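Local atomic coordinates of alkylhalidase CmlS (Streptomyces venezuelae, PDB entry 3I3L), a protein that probably halogenates a precursor in chloramphenicol biosynthesis, using a flavin-adenine dinucleotide that is covalently bound to the enzyme. Residues L79-K91 / V123-E137. Residues are numbered along the deposited sequence; the frame is centred on the assembly and turned at random.
Sequences LQEKIDAQNYVKK and VQVKREEFDKLLLDE. With FAD (flavin-adenine dinucleotide), chain B.
Tyr88 fills the hollow lined by Val123, Val125 and Phe130, where strand 122-124 turns into helix 127-137. Methyl CG1 of Val125 sits over the centre of one ring face, a CH-pi contact 3.6 Å from the centroid, while Gln86 CB covers the rim of the opposite face. CG anti to the carbonyl carbon (chi1 -73°) swings the ring against Val125 and brings the hydroxyl to the edge of the Phe130 ring, OH to CD1 3.6 Å; CB packs on Val123. Replacing Tyr88 by an alanine is likely to leave Val125 CG1 without the ring face it rests on and to open a gap beside Phe130. Beyond the ring the strands pair antiparallel: Gln124 N donates to Val89 O (2.9 Å, 158° at the hydrogen), and a water links Val89 N to Gln124 O. The helices run nearly antiparallel, axes 11.4 Å apart. Leu133 CD2 presses on Lys82 CE at 3.4 Å, and Leu79 CD2 lies against Glu137 CB and CG. Lys82 makes a long salt bridge to Glu137, whose other oxygen pairs with Arg141. Carbon packing, lysine and glutamate chains included, thus carries most of the contact, joining helix 80-86 to the helix whose Arg127, itself not touching 79-91, hydrogen-bonds FAD ribityl and phosphate oxygens.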
ATOM      1  N   LEU A  79      -4.989  19.906   4.064  1.00 36.05           N
ATOM      2  CA  LEU A  79      -4.030  20.369   3.101  1.00 37.16           C
ATOM      3  C   LEU A  79      -4.570  20.620   1.680  1.00 36.79           C
ATOM      4  O   LEU A  79      -3.806  20.961   0.756  1.00 36.50           O
ATOM      5  CB  LEU A  79      -2.874  19.390   3.107  1.00 36.80           C
ATOM      6  CG  LEU A  79      -2.087  19.597   4.412  1.00 39.10           C
ATOM      7  CD1 LEU A  79      -1.626  18.283   4.916  1.00 43.40           C
ATOM      8  CD2 LEU A  79      -0.969  20.461   4.150  1.00 35.38           C
ATOM      9  N   GLN A  80      -5.870  20.432   1.513  1.00 37.24           N
ATOM     10  CA  GLN A  80      -6.487  20.481   0.160  1.00 40.53           C
ATOM     11  C   GLN A  80      -6.162  21.729  -0.675  1.00 41.45           C
ATOM     12  O   GLN A  80      -5.864  21.629  -1.869  1.00 41.31           O
ATOM     13  CB  GLN A  80      -7.984  20.313   0.214  1.00 40.05           C
ATOM     14  CG  GLN A  80      -8.483  19.826  -1.067  1.00 43.12           C
ATOM     15  CD  GLN A  80      -7.785  18.532  -1.477  1.00 45.76           C
ATOM     16  OE1 GLN A  80      -7.908  17.490  -0.804  1.00 43.37           O
ATOM     17  NE2 GLN A  80      -7.069  18.587  -2.603  1.00 45.47           N
ATOM     18  N   GLU A  81      -6.255  22.894  -0.053  1.00 42.68           N
ATOM     19  CA  GLU A  81      -6.027  24.142  -0.764  1.00 44.01           C
ATOM     20  C   GLU A  81      -4.561  24.269  -1.148  1.00 42.74           C
ATOM     21  O   GLU A  81      -4.275  24.569  -2.289  1.00 43.66           O
ATOM     22  CB  GLU A  81      -6.418  25.325   0.119  1.00 45.51           C
ATOM     23  CG  GLU A  81      -7.906  25.459   0.334  1.00 52.26           C
ATOM     24  CD  GLU A  81      -8.266  26.896   0.625  1.00 61.85           C
ATOM     25  OE1 GLU A  81      -7.966  27.359   1.763  1.00 64.07           O
ATOM     26  OE2 GLU A  81      -8.820  27.561  -0.299  1.00 65.85           O
ATOM     27  N   LYS A  82      -3.634  24.036  -0.204  1.00 41.59           N
ATOM     28  CA  LYS A  82      -2.212  24.066  -0.530  1.00 41.01           C
ATOM     29  C   LYS A  82      -1.884  23.094  -1.671  1.00 41.31           C
ATOM     30  O   LYS A  82      -1.116  23.423  -2.590  1.00 41.90           O
ATOM     31  CB  LYS A  82      -1.323  23.847   0.706  1.00 40.42           C
ATOM     32  CG  LYS A  82      -0.967  25.185   1.472  1.00 42.93           C
ATOM     33  CD  LYS A  82       0.068  25.008   2.593  1.00 47.45           C
ATOM     34  CE  LYS A  82       1.561  25.359   2.150  1.00 52.28           C
ATOM     35  NZ  LYS A  82       2.741  24.673   2.964  1.00 45.96           N
ATOM     36  N   ILE A  83      -2.493  21.913  -1.635  1.00 40.14           N
ATOM     37  CA  ILE A  83      -2.225  20.917  -2.676  1.00 40.08           C
ATOM     38  C   ILE A  83      -2.791  21.340  -4.048  1.00 40.70           C
ATOM     39  O   ILE A  83      -2.098  21.239  -5.067  1.00 40.73           O
ATOM     40  CB  ILE A  83      -2.729  19.523  -2.264  1.00 39.31           C
ATOM     41  CG1 ILE A  83      -1.771  18.940  -1.228  1.00 39.76           C
ATOM     42  CG2 ILE A  83      -2.905  18.575  -3.488  1.00 37.27           C
ATOM     43  CD1 ILE A  83      -2.492  18.028  -0.271  1.00 45.92           C
ATOM     44  N   ASP A  84      -4.036  21.792  -4.073  1.00 42.11           N
ATOM     45  CA  ASP A  84      -4.641  22.301  -5.315  1.00 44.03           C
ATOM     46  C   ASP A  84      -3.773  23.378  -5.930  1.00 43.73           C
ATOM     47  O   ASP A  84      -3.545  23.372  -7.123  1.00 44.48           O
ATOM     48  CB  ASP A  84      -6.072  22.808  -5.074  1.00 43.44           C
ATOM     49  CG  ASP A  84      -7.016  21.678  -4.808  1.00 45.44           C
ATOM     50  OD1 ASP A  84      -6.551  20.527  -4.958  1.00 48.70           O
ATOM     51  OD2 ASP A  84      -8.200  21.900  -4.441  1.00 46.48           O
ATOM     52  N   ALA A  85      -3.238  24.250  -5.074  1.00 43.84           N
ATOM     53  CA  ALA A  85      -2.271  25.283  -5.482  1.00 43.16           C
ATOM     54  C   ALA A  85      -1.082  24.767  -6.256  1.00 43.45           C
ATOM     55  O   ALA A  85      -0.526  25.498  -7.108  1.00 44.17           O
ATOM     56  CB  ALA A  85      -1.780  26.093  -4.256  1.00 43.44           C
ATOM     57  N   GLN A  86      -0.656  23.538  -5.966  1.00 42.45           N
ATOM     58  CA  GLN A  86       0.600  23.052  -6.552  1.00 42.90           C
ATOM     59  C   GLN A  86       0.467  22.642  -8.023  1.00 42.14           C
ATOM     60  O   GLN A  86       1.460  22.550  -8.721  1.00 42.97           O
ATOM     61  CB  GLN A  86       1.201  21.893  -5.739  1.00 43.21           C
ATOM     62  CG  GLN A  86       1.372  22.140  -4.232  1.00 44.04           C
ATOM     63  CD  GLN A  86       2.049  23.488  -3.906  1.00 45.11           C
ATOM     64  OE1 GLN A  86       1.427  24.397  -3.322  1.00 47.97           O
ATOM     65  NE2 GLN A  86       3.303  23.622  -4.291  1.00 40.89           N
ATOM     66  N   ASN A  87      -0.756  22.406  -8.481  1.00 41.70           N
ATOM     67  CA  ASN A  87      -0.996  21.925  -9.845  1.00 42.50           C
ATOM     68  C   ASN A  87      -0.229  20.657 -10.229  1.00 42.08           C
ATOM     69  O   ASN A  87       0.427  20.616 -11.271  1.00 41.81           O
ATOM     70  CB  ASN A  87      -0.694  23.056 -10.846  1.00 43.75           C
ATOM     71  CG  ASN A  87      -1.778  24.121 -10.842  1.00 48.64           C
ATOM     72  OD1 ASN A  87      -1.498  25.284 -10.563  1.00 52.42           O
ATOM     73  ND2 ASN A  87      -3.043  23.710 -11.085  1.00 49.56           N
ATOM     74  N   TYR A  88      -0.304  19.627  -9.375  1.00 40.77           N
ATOM     75  CA  TYR A  88       0.446  18.396  -9.590  1.00 37.97           C
ATOM     76  C   TYR A  88      -0.158  17.737 -10.804  1.00 37.34           C
ATOM     77  O   TYR A  88      -1.366  17.834 -10.994  1.00 36.80           O
ATOM     78  CB  TYR A  88       0.298  17.483  -8.373  1.00 35.62           C
ATOM     79  CG  TYR A  88       1.061  17.941  -7.135  1.00 33.87           C
ATOM     80  CD1 TYR A  88       2.388  18.274  -7.191  1.00 30.85           C
ATOM     81  CD2 TYR A  88       0.435  18.001  -5.923  1.00 33.03           C
ATOM     82  CE1 TYR A  88       3.058  18.660  -6.115  1.00 34.54           C
ATOM     83  CE2 TYR A  88       1.114  18.383  -4.791  1.00 34.33           C
ATOM     84  CZ  TYR A  88       2.418  18.717  -4.891  1.00 36.05           C
ATOM     85  OH  TYR A  88       3.103  19.118  -3.781  1.00 34.86           O
ATOM     86  N   VAL A  89       0.647  17.056 -11.618  1.00 36.50           N
ATOM     87  CA  VAL A  89       0.063  16.284 -12.720  1.00 35.88           C
ATOM     88  C   VAL A  89      -0.967  15.285 -12.148  1.00 36.49           C
ATOM     89  O   VAL A  89      -0.658  14.589 -11.157  1.00 33.79           O
ATOM     90  CB  VAL A  89       1.160  15.525 -13.502  1.00 38.50           C
ATOM     91  CG1 VAL A  89       0.544  14.570 -14.601  1.00 38.94           C
ATOM     92  CG2 VAL A  89       2.112  16.506 -14.143  1.00 37.68           C
ATOM     93  N   LYS A  90      -2.168  15.215 -12.739  1.00 36.85           N
ATOM     94  CA  LYS A  90      -3.207  14.291 -12.248  1.00 39.55           C
ATOM     95  C   LYS A  90      -3.055  12.873 -12.802  1.00 40.05           C
ATOM     96  O   LYS A  90      -2.806  12.676 -13.997  1.00 39.03           O
ATOM     97  CB  LYS A  90      -4.636  14.807 -12.461  1.00 40.53           C
ATOM     98  CG  LYS A  90      -4.901  16.076 -11.621  1.00 47.01           C
ATOM     99  CD  LYS A  90      -6.203  16.031 -10.800  1.00 52.49           C
ATOM    100  CE  LYS A  90      -5.976  16.496  -9.285  1.00 51.94           C
ATOM    101  NZ  LYS A  90      -5.211  17.790  -9.153  1.00 51.96           N
ATOM    102  N   LYS A  91      -3.213  11.893 -11.918  1.00 39.10           N
ATOM    103  CA  LYS A  91      -3.064  10.481 -12.323  1.00 40.34           C
ATOM    104  C   LYS A  91      -4.390   9.768 -12.239  1.00 38.70           C
ATOM    105  O   LYS A  91      -4.921   9.638 -11.155  1.00 39.77           O
ATOM    106  CB  LYS A  91      -2.019   9.751 -11.430  1.00 40.47           C
ATOM    107  CG  LYS A  91      -2.199   8.228 -11.447  1.00 38.33           C
ATOM    108  CD  LYS A  91      -0.975   7.532 -11.054  1.00 36.15           C
ATOM    109  CE  LYS A  91      -0.975   7.202  -9.653  1.00 37.09           C
ATOM    110  NZ  LYS A  91      -0.387   5.758  -9.428  1.00 34.11           N
ATOM    111  N   VAL A 123      -2.037  11.900  -7.857  1.00 30.60           N
ATOM    112  CA  VAL A 123      -1.189  12.814  -8.612  1.00 29.21           C
ATOM    113  C   VAL A 123       0.198  12.249  -8.681  1.00 29.52           C
ATOM    114  O   VAL A 123       0.525  11.264  -7.983  1.00 29.43           O
ATOM    115  CB  VAL A 123      -1.094  14.161  -7.876  1.00 30.32           C
ATOM    116  CG1 VAL A 123      -2.447  14.891  -7.902  1.00 28.23           C
ATOM    117  CG2 VAL A 123      -0.622  13.916  -6.394  1.00 27.44           C
ATOM    118  N   GLN A 124       1.013  12.871  -9.508  1.00 27.97           N
ATOM    119  CA  GLN A 124       2.417  12.546  -9.607  1.00 29.23           C
ATOM    120  C   GLN A 124       3.166  13.788  -9.078  1.00 30.37           C
ATOM    121  O   GLN A 124       2.703  14.900  -9.302  1.00 29.41           O
ATOM    122  CB  GLN A 124       2.798  12.299 -11.070  1.00 28.90           C
ATOM    123  CG  GLN A 124       1.718  11.573 -11.922  1.00 33.03           C
ATOM    124  CD  GLN A 124       1.747  10.078 -11.683  1.00 38.36           C
ATOM    125  OE1 GLN A 124       1.275   9.294 -12.507  1.00 44.54           O
ATOM    126  NE2 GLN A 124       2.351   9.663 -10.583  1.00 35.96           N
ATOM    127  N   VAL A 125       4.280  13.600  -8.347  1.00 29.03           N
ATOM    128  CA  VAL A 125       4.969  14.733  -7.763  1.00 30.12           C
ATOM    129  C   VAL A 125       6.469  14.657  -7.911  1.00 31.33           C
ATOM    130  O   VAL A 125       7.052  13.592  -8.102  1.00 31.51           O
ATOM    131  CB  VAL A 125       4.634  14.949  -6.244  1.00 29.17           C
ATOM    132  CG1 VAL A 125       3.078  14.933  -6.013  1.00 31.35           C
ATOM    133  CG2 VAL A 125       5.291  13.835  -5.404  1.00 27.49           C
ATOM    134  N   LYS A 126       7.093  15.816  -7.780  1.00 31.31           N
ATOM    135  CA  LYS A 126       8.490  15.920  -7.542  1.00 32.10           C
ATOM    136  C   LYS A 126       8.642  15.887  -6.027  1.00 31.78           C
ATOM    137  O   LYS A 126       8.143  16.787  -5.318  1.00 33.53           O
ATOM    138  CB  LYS A 126       8.987  17.225  -8.168  1.00 33.00           C
ATOM    139  CG  LYS A 126      10.460  17.436  -8.102  1.00 40.55           C
ATOM    140  CD  LYS A 126      10.903  18.530  -9.132  1.00 48.55           C
ATOM    141  CE  LYS A 126      11.545  17.867 -10.370  1.00 54.93           C
ATOM    142  NZ  LYS A 126      12.011  18.886 -11.383  1.00 58.64           N
ATOM    143  N   ARG A 127       9.252  14.816  -5.517  1.00 29.64           N
ATOM    144  CA  ARG A 127       9.253  14.523  -4.076  1.00 29.50           C
ATOM    145  C   ARG A 127       9.949  15.603  -3.227  1.00 31.14           C
ATOM    146  O   ARG A 127       9.528  15.862  -2.079  1.00 31.07           O
ATOM    147  CB  ARG A 127       9.885  13.159  -3.772  1.00 28.11           C
ATOM    148  CG  ARG A 127       8.962  11.960  -4.007  1.00 28.11           C
ATOM    149  CD  ARG A 127       7.757  11.909  -2.997  1.00 29.54           C
ATOM    150  NE  ARG A 127       8.276  11.854  -1.632  1.00 30.49           N
ATOM    151  CZ  ARG A 127       8.746  10.735  -1.057  1.00 31.63           C
ATOM    152  NH1 ARG A 127       8.750   9.568  -1.747  1.00 25.36           N
ATOM    153  NH2 ARG A 127       9.253  10.789   0.181  1.00 23.67           N
ATOM    154  N   GLU A 128      10.997  16.220  -3.769  1.00 30.02           N
ATOM    155  CA  GLU A 128      11.679  17.314  -3.078  1.00 33.09           C
ATOM    156  C   GLU A 128      10.686  18.457  -2.771  1.00 33.21           C
ATOM    157  O   GLU A 128      10.781  19.107  -1.737  1.00 33.29           O
ATOM    158  CB  GLU A 128      12.881  17.807  -3.895  1.00 34.10           C
ATOM    159  CG  GLU A 128      12.519  18.391  -5.244  1.00 36.71           C
ATOM    160  CD  GLU A 128      13.678  18.293  -6.258  1.00 45.19           C
ATOM    161  OE1 GLU A 128      14.426  19.286  -6.408  1.00 48.22           O
ATOM    162  OE2 GLU A 128      13.847  17.248  -6.921  1.00 47.11           O
ATOM    163  N   GLU A 129       9.694  18.641  -3.642  1.00 32.68           N
ATOM    164  CA  GLU A 129       8.733  19.731  -3.465  1.00 33.45           C
ATOM    165  C   GLU A 129       7.571  19.316  -2.604  1.00 31.51           C
ATOM    166  O   GLU A 129       7.204  20.009  -1.668  1.00 33.40           O
ATOM    167  CB  GLU A 129       8.256  20.277  -4.832  1.00 34.17           C
ATOM    168  CG  GLU A 129       9.361  20.972  -5.612  1.00 36.02           C
ATOM    169  CD  GLU A 129       8.938  21.391  -7.042  1.00 44.14           C
ATOM    170  OE1 GLU A 129       7.854  20.999  -7.565  1.00 41.51           O
ATOM    171  OE2 GLU A 129       9.735  22.104  -7.670  1.00 48.12           O
ATOM    172  N   PHE A 130       7.033  18.138  -2.878  1.00 29.84           N
ATOM    173  CA  PHE A 130       5.961  17.570  -2.086  1.00 28.53           C
ATOM    174  C   PHE A 130       6.357  17.352  -0.619  1.00 28.85           C
ATOM    175  O   PHE A 130       5.629  17.697   0.295  1.00 29.08           O
ATOM    176  CB  PHE A 130       5.523  16.237  -2.711  1.00 29.12           C
ATOM    177  CG  PHE A 130       4.455  15.523  -1.934  1.00 28.59           C
ATOM    178  CD1 PHE A 130       3.164  15.967  -1.969  1.00 26.32           C
ATOM    179  CD2 PHE A 130       4.769  14.401  -1.176  1.00 26.71           C
ATOM    180  CE1 PHE A 130       2.131  15.298  -1.236  1.00 29.35           C
ATOM    181  CE2 PHE A 130       3.799  13.693  -0.472  1.00 29.03           C
ATOM    182  CZ  PHE A 130       2.442  14.136  -0.487  1.00 29.16           C
ATOM    183  N   ASP A 131       7.496  16.740  -0.390  1.00 28.12           N
ATOM    184  CA  ASP A 131       7.940  16.498   0.999  1.00 29.47           C
ATOM    185  C   ASP A 131       8.131  17.848   1.761  1.00 30.21           C
ATOM    186  O   ASP A 131       7.822  17.949   2.939  1.00 28.13           O
ATOM    187  CB  ASP A 131       9.237  15.709   1.020  1.00 27.56           C
ATOM    188  CG  ASP A 131       9.055  14.234   0.580  1.00 28.53           C
ATOM    189  OD1 ASP A 131       7.972  13.845   0.121  1.00 29.36           O
ATOM    190  OD2 ASP A 131      10.011  13.447   0.724  1.00 32.05           O
ATOM    191  N   LYS A 132       8.622  18.870   1.068  1.00 30.62           N
ATOM    192  CA  LYS A 132       8.863  20.152   1.705  1.00 32.15           C
ATOM    193  C   LYS A 132       7.567  20.895   2.016  1.00 32.17           C
ATOM    194  O   LYS A 132       7.501  21.662   2.961  1.00 34.25           O
ATOM    195  CB  LYS A 132       9.787  21.022   0.855  1.00 32.59           C
ATOM    196  CG  LYS A 132       9.936  22.441   1.394  1.00 33.98           C
ATOM    197  CD  LYS A 132      11.052  23.211   0.666  1.00 38.27           C
ATOM    198  CE  LYS A 132      10.855  24.736   0.840  1.00 39.82           C
ATOM    199  NZ  LYS A 132      11.244  25.162   2.197  1.00 35.02           N
ATOM    200  N   LEU A 133       6.542  20.650   1.224  1.00 32.16           N
ATOM    201  CA  LEU A 133       5.233  21.257   1.416  1.00 34.07           C
ATOM    202  C   LEU A 133       4.572  20.728   2.715  1.00 34.12           C
ATOM    203  O   LEU A 133       4.054  21.493   3.494  1.00 34.76           O
ATOM    204  CB  LEU A 133       4.358  20.976   0.183  1.00 33.70           C
ATOM    205  CG  LEU A 133       2.924  21.457  -0.089  1.00 37.46           C
ATOM    206  CD1 LEU A 133       1.907  20.765   0.757  1.00 41.06           C
ATOM    207  CD2 LEU A 133       2.789  22.966   0.059  1.00 45.42           C
ATOM    208  N   LEU A 134       4.629  19.420   2.937  1.00 32.95           N
ATOM    209  CA  LEU A 134       4.166  18.806   4.160  1.00 29.78           C
ATOM    210  C   LEU A 134       4.908  19.296   5.379  1.00 30.43           C
ATOM    211  O   LEU A 134       4.296  19.573   6.436  1.00 29.77           O
ATOM    212  CB  LEU A 134       4.341  17.299   4.093  1.00 28.55           C
ATOM    213  CG  LEU A 134       3.593  16.525   3.009  1.00 28.95           C
ATOM    214  CD1 LEU A 134       3.627  14.989   3.325  1.00 27.29           C
ATOM    215  CD2 LEU A 134       2.149  16.974   2.901  1.00 31.44           C
ATOM    216  N   LEU A 135       6.215  19.399   5.258  1.00 30.08           N
ATOM    217  CA  LEU A 135       7.014  19.755   6.399  1.00 30.85           C
ATOM    218  C   LEU A 135       6.778  21.229   6.816  1.00 31.79           C
ATOM    219  O   LEU A 135       6.709  21.535   7.992  1.00 31.96           O
ATOM    220  CB  LEU A 135       8.510  19.465   6.130  1.00 29.80           C
ATOM    221  CG  LEU A 135       9.368  19.424   7.412  1.00 29.77           C
ATOM    222  CD1 LEU A 135       8.761  18.395   8.458  1.00 31.15           C
ATOM    223  CD2 LEU A 135      10.818  19.091   7.092  1.00 30.25           C
ATOM    224  N   ASP A 136       6.691  22.117   5.832  1.00 32.72           N
ATOM    225  CA  ASP A 136       6.380  23.526   6.038  1.00 32.72           C
ATOM    226  C   ASP A 136       4.983  23.677   6.586  1.00 33.71           C
ATOM    227  O   ASP A 136       4.734  24.503   7.428  1.00 34.22           O
ATOM    228  CB  ASP A 136       6.513  24.285   4.706  1.00 31.56           C
ATOM    229  CG  ASP A 136       7.944  24.476   4.297  1.00 31.33           C
ATOM    230  OD1 ASP A 136       8.848  24.111   5.065  1.00 31.80           O
ATOM    231  OD2 ASP A 136       8.192  24.981   3.175  1.00 37.11           O
ATOM    232  N   GLU A 137       4.043  22.874   6.100  1.00 34.51           N
ATOM    233  CA  GLU A 137       2.751  22.865   6.760  1.00 35.24           C
ATOM    234  C   GLU A 137       2.884  22.546   8.257  1.00 34.44           C
ATOM    235  O   GLU A 137       2.306  23.261   9.089  1.00 35.22           O
ATOM    236  CB  GLU A 137       1.753  21.956   6.044  1.00 36.58           C
ATOM    237  CG  GLU A 137       0.423  21.979   6.688  1.00 39.02           C
ATOM    238  CD  GLU A 137      -0.222  23.348   6.617  1.00 43.59           C
ATOM    239  OE1 GLU A 137       0.004  24.037   5.598  1.00 41.81           O
ATOM    240  OE2 GLU A 137      -0.974  23.700   7.572  1.00 44.40           O
TER
HETATM  241  PA  FAD B 600      11.597   8.684   3.265  1.00 22.91           P
HETATM  242  O1A FAD B 600      12.911   8.008   2.951  1.00 23.40           O
HETATM  243  O2A FAD B 600      10.855   9.266   2.112  1.00 26.26           O
HETATM  244  O5B FAD B 600      11.886   9.851   4.371  1.00 28.34           O
HETATM  245  C5B FAD B 600      12.719   9.592   5.482  1.00 26.26           C
HETATM  246  C4B FAD B 600      13.484  10.857   5.932  1.00 24.76           C
HETATM  247  O4B FAD B 600      14.221  10.516   7.130  1.00 25.06           O
HETATM  248  C3B FAD B 600      14.499  11.327   4.918  1.00 27.75           C
HETATM  249  O3B FAD B 600      14.200  12.631   4.522  1.00 28.16           O
HETATM  250  C2B FAD B 600      15.845  11.285   5.657  1.00 29.50           C
HETATM  251  O2B FAD B 600      16.591  12.436   5.414  1.00 32.68           O
HETATM  252  C1B FAD B 600      15.449  11.204   7.123  1.00 25.25           C
HETATM  253  N9A FAD B 600      16.344  10.512   8.032  1.00 28.90           N
HETATM  254  C8A FAD B 600      16.945   9.303   7.847  1.00 29.05           C
HETATM  255  N7A FAD B 600      17.666   9.005   8.949  1.00 29.98           N
HETATM  256  C5A FAD B 600      17.606  10.048   9.810  1.00 28.89           C
HETATM  257  C6A FAD B 600      18.169  10.260  11.055  1.00 28.67           C
HETATM  258  N6A FAD B 600      18.934   9.346  11.623  1.00 26.64           N
HETATM  259  N1A FAD B 600      17.863  11.425  11.706  1.00 31.62           N
HETATM  260  C2A FAD B 600      17.058  12.383  11.141  1.00 24.68           C
HETATM  261  N3A FAD B 600      16.503  12.150   9.920  1.00 27.36           N
HETATM  262  C4A FAD B 600      16.767  11.001   9.260  1.00 28.32           C
HETATM  263  N1  FAD B 600       6.474   5.133  -3.481  1.00 24.52           N
HETATM  264  C2  FAD B 600       5.290   5.583  -4.040  1.00 25.22           C
HETATM  265  O2  FAD B 600       4.370   5.851  -3.279  1.00 28.21           O
HETATM  266  N3  FAD B 600       5.141   5.704  -5.396  1.00 23.49           N
HETATM  267  C4  FAD B 600       6.168   5.383  -6.244  1.00 26.99           C
HETATM  268  O4  FAD B 600       6.009   5.527  -7.499  1.00 30.83           O
HETATM  269  C4X FAD B 600       7.356   4.896  -5.694  1.00 26.78           C
HETATM  270  N5  FAD B 600       8.408   4.583  -6.510  1.00 26.06           N
HETATM  271  C5X FAD B 600       9.608   4.206  -5.952  1.00 24.75           C
HETATM  272  C6  FAD B 600      10.689   3.871  -6.781  1.00 24.65           C
HETATM  273  C7  FAD B 600      11.859   3.418  -6.220  1.00 28.65           C
HETATM  274  C7M FAD B 600      13.048   3.069  -7.082  1.00 30.27           C
HETATM  275  C8  FAD B 600      11.954   3.360  -4.833  1.00 31.68           C
HETATM  276  C8M FAD B 600      13.224   2.978  -4.184  1.00 29.10           C
HETATM  277  C9  FAD B 600      10.873   3.648  -3.994  1.00 27.49           C
HETATM  278  C9A FAD B 600       9.700   4.081  -4.593  1.00 24.94           C
HETATM  279  N10 FAD B 600       8.672   4.419  -3.760  1.00 22.58           N
HETATM  280  C10 FAD B 600       7.492   4.776  -4.294  1.00 23.96           C
HETATM  281  C1' FAD B 600       8.867   4.112  -2.314  1.00 21.76           C
HETATM  282  C2' FAD B 600       8.681   5.364  -1.490  1.00 22.77           C
HETATM  283  O2' FAD B 600       9.467   6.347  -2.033  1.00 26.99           O
HETATM  284  C3' FAD B 600       8.942   5.214  -0.015  1.00 24.44           C
HETATM  285  O3' FAD B 600       8.067   4.242   0.516  1.00 22.10           O
HETATM  286  C4' FAD B 600       8.669   6.559   0.737  1.00 23.57           C
HETATM  287  O4' FAD B 600       9.611   7.541   0.403  1.00 21.84           O
HETATM  288  C5' FAD B 600       8.782   6.335   2.239  1.00 19.55           C
HETATM  289  O5' FAD B 600       8.469   7.509   2.932  1.00 23.74           O
HETATM  290  P   FAD B 600       9.139   7.656   4.355  1.00 21.58           P
HETATM  291  O1P FAD B 600       8.982   6.361   5.121  1.00 20.89           O
HETATM  292  O2P FAD B 600       8.667   8.952   5.006  1.00 28.18           O
HETATM  293  O3P FAD B 600      10.735   7.661   4.091  1.00 20.22           O
HETATM  294  O   HOH W   1       3.723  17.102 -10.746  1.00 40.19           O